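Local atomic coordinates of ubiquitin-like-specific protease 2 (Saccharomyces cerevisiae, PDB entry 5LNB), a protein that acts as a cysteine protease that removes the small modifier SUMO from proteins, represented here by a piece containing its catalytic domain. Residues Val159-Phe164 and Asp176-Phe181. Numbering follows the deposited sequence.
Sequences VNILTF and DPIKEF
The carbonyl oxygen of Ile-161, the strand residue that meets the helix, accepts the hydroxyl of Thr-163: OG1 lies 3.2 Å from Ile-161 O. The donor sits well above the carbonyl plane, 61° out of it. This short link runs along the strand, while the backbone of Ile-161 also pairs with Lys-200 and Lys-202 of the neighbouring strand 199-203. The main chain is thus fixed within the sheet, and the side chain projects toward helix 172-190.

The contact itself is small and apolar, burying 110 Å² in all. One methyl carries it from the strand side. Ile-161 extends along CG1, with CD1 anti to CA (chi2 175°), and this end methyl reaches the helix at two successive residues. It lies 4.1 Å from CG2 of Ile-178, the branch methyl set anti to its own backbone N, and 4.2 Å from CG of Lys-179. Both partners are crossed at a slant rather than met alongside. The backbones stay well apart, 8.6 Å between the CA atoms of Ile-161 and Lys-179, so side chains alone bridge the gap.

Lys-179 contributes the aliphatic base of its chain; beyond CG it runs extended, and NZ makes a weak hydrogen bond to the carbonyl oxygen of Ile-199. On the same helix, Asp-176 and Glu-180 both form salt bridges with Lys-196. The helix is kinked at Pro-177 and Ile-178, whose nitrogens lack bonds to the preceding turn.

Ile-161 thus supplies one apolar contact between the first strand and the helix of a unit made of strand 159-164, helix 172-190 and the parallel strand 199-203, outermost in the mixed sheet within this chain: a beta-alpha-beta crossover at one edge of that sheet in the Ulp1-type catalytic domain.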
loop_
_atom_site.group_PDB
_atom_site.type_symbol
_atom_site.label_atom_id
_atom_site.label_comp_id
_atom_site.label_asym_id
_atom_site.label_seq_id
_atom_site.Cartn_x
_atom_site.Cartn_y
_atom_site.Cartn_z
ATOM N N VAL A 159 14.498 11.235 6.886
ATOM C CA VAL A 159 13.559 10.455 6.089
ATOM C C VAL A 159 13.044 9.316 6.957
ATOM O O VAL A 159 13.834 8.530 7.491
ATOM C CB VAL A 159 14.230 9.920 4.817
ATOM C CG1 VAL A 159 13.263 9.041 4.021
ATOM C CG2 VAL A 159 14.825 11.080 3.969
ATOM N N ASN A 160 11.725 9.225 7.107
ATOM C CA ASN A 160 11.107 8.230 7.975
ATOM C C ASN A 160 10.407 7.204 7.104
ATOM O O ASN A 160 9.526 7.552 6.307
ATOM C CB ASN A 160 10.122 8.871 8.956
ATOM C CG ASN A 160 10.798 9.829 9.922
ATOM O OD1 ASN A 160 11.884 9.556 10.422
ATOM N ND2 ASN A 160 10.164 10.965 10.180
ATOM N N ILE A 161 10.815 5.950 7.230
ATOM C CA ILE A 161 10.151 4.846 6.554
ATOM C C ILE A 161 9.183 4.253 7.568
ATOM O O ILE A 161 9.582 3.484 8.444
ATOM C CB ILE A 161 11.146 3.813 6.028
ATOM C CG1 ILE A 161 12.114 4.488 5.037
ATOM C CG2 ILE A 161 10.397 2.627 5.389
ATOM C CD1 ILE A 161 13.214 3.589 4.536
ATOM N N LEU A 162 7.914 4.645 7.471
ATOM C CA LEU A 162 6.899 4.216 8.428
ATOM C C LEU A 162 6.455 2.800 8.067
ATOM O O LEU A 162 5.787 2.592 7.048
ATOM C CB LEU A 162 5.734 5.202 8.423
ATOM C CG LEU A 162 6.112 6.682 8.585
ATOM C CD1 LEU A 162 4.879 7.589 8.466
ATOM C CD2 LEU A 162 6.843 6.936 9.911
ATOM N N THR A 163 6.839 1.827 8.893
ATOM C CA THR A 163 6.674 0.402 8.615
ATOM C C THR A 163 5.672 -0.202 9.595
ATOM O O THR A 163 5.833 -0.064 10.816
ATOM C CB THR A 163 8.017 -0.330 8.730
ATOM O OG1 THR A 163 9.013 0.387 7.997
ATOM C CG2 THR A 163 7.923 -1.747 8.175
ATOM N N PHE A 164 4.650 -0.885 9.070
ATOM C CA PHE A 164 3.574 -1.392 9.915
ATOM C C PHE A 164 3.182 -2.804 9.492
ATOM O O PHE A 164 3.071 -3.109 8.300
ATOM C CB PHE A 164 2.353 -0.452 9.896
ATOM C CG PHE A 164 2.044 0.131 8.535
ATOM C CD1 PHE A 164 1.020 -0.401 7.748
ATOM C CD2 PHE A 164 2.778 1.205 8.037
ATOM C CE1 PHE A 164 0.729 0.130 6.501
ATOM C CE2 PHE A 164 2.498 1.735 6.782
ATOM C CZ PHE A 164 1.465 1.200 6.013
ATOM N N ASP A 176 16.176 -2.396 4.928
ATOM C CA ASP A 176 17.488 -1.906 4.525
ATOM C C ASP A 176 17.621 -1.772 3.012
ATOM O O ASP A 176 18.214 -0.783 2.562
ATOM C CB ASP A 176 18.590 -2.808 5.101
ATOM C CG ASP A 176 19.987 -2.382 4.664
ATOM O OD1 ASP A 176 20.507 -2.944 3.668
ATOM O OD2 ASP A 176 20.554 -1.457 5.295
ATOM N N PRO A 177 17.124 -2.702 2.192
ATOM C CA PRO A 177 17.181 -2.480 0.738
ATOM C C PRO A 177 16.473 -1.212 0.307
ATOM O O PRO A 177 16.848 -0.615 -0.707
ATOM C CB PRO A 177 16.495 -3.729 0.167
ATOM C CG PRO A 177 16.691 -4.772 1.210
ATOM C CD PRO A 177 16.649 -4.053 2.530
ATOM N N ILE A 178 15.452 -0.775 1.041
ATOM C CA ILE A 178 14.768 0.448 0.646
ATOM C C ILE A 178 15.621 1.659 0.986
ATOM O O ILE A 178 15.641 2.644 0.239
ATOM C CB ILE A 178 13.370 0.529 1.286
ATOM C CG1 ILE A 178 12.527 -0.679 0.863
ATOM C CG2 ILE A 178 12.684 1.837 0.883
ATOM C CD1 ILE A 178 11.138 -0.706 1.460
ATOM N N LYS A 179 16.344 1.607 2.107
ATOM C CA LYS A 179 17.309 2.661 2.404
ATOM C C LYS A 179 18.317 2.810 1.270
ATOM O O LYS A 179 18.591 3.922 0.808
ATOM C CB LYS A 179 18.028 2.368 3.716
ATOM C CG LYS A 179 17.138 2.286 4.928
ATOM C CD LYS A 179 17.955 2.501 6.189
ATOM C CE LYS A 179 17.115 2.322 7.446
ATOM N NZ LYS A 179 17.983 2.460 8.679
ATOM N N GLU A 180 18.885 1.694 0.807
ATOM C CA GLU A 180 19.900 1.775 -0.240
ATOM C C GLU A 180 19.297 2.251 -1.554
ATOM O O GLU A 180 19.924 3.023 -2.294
ATOM C CB GLU A 180 20.589 0.419 -0.407
ATOM C CG GLU A 180 21.335 -0.052 0.856
ATOM C CD GLU A 180 22.581 0.789 1.191
ATOM O OE1 GLU A 180 23.194 1.384 0.272
ATOM O OE2 GLU A 180 22.953 0.849 2.385
ATOM N N PHE A 181 18.073 1.810 -1.854
ATOM C CA PHE A 181 17.361 2.313 -3.022
ATOM C C PHE A 181 17.263 3.833 -2.990
ATOM O O PHE A 181 17.542 4.507 -3.987
ATOM C CB PHE A 181 15.963 1.697 -3.088
ATOM C CG PHE A 181 15.055 2.401 -4.044
ATOM C CD1 PHE A 181 15.159 2.170 -5.413
ATOM C CD2 PHE A 181 14.129 3.327 -3.587
ATOM C CE1 PHE A 181 14.333 2.824 -6.302
ATOM C CE2 PHE A 181 13.297 3.988 -4.473
ATOM C CZ PHE A 181 13.400 3.740 -5.839
#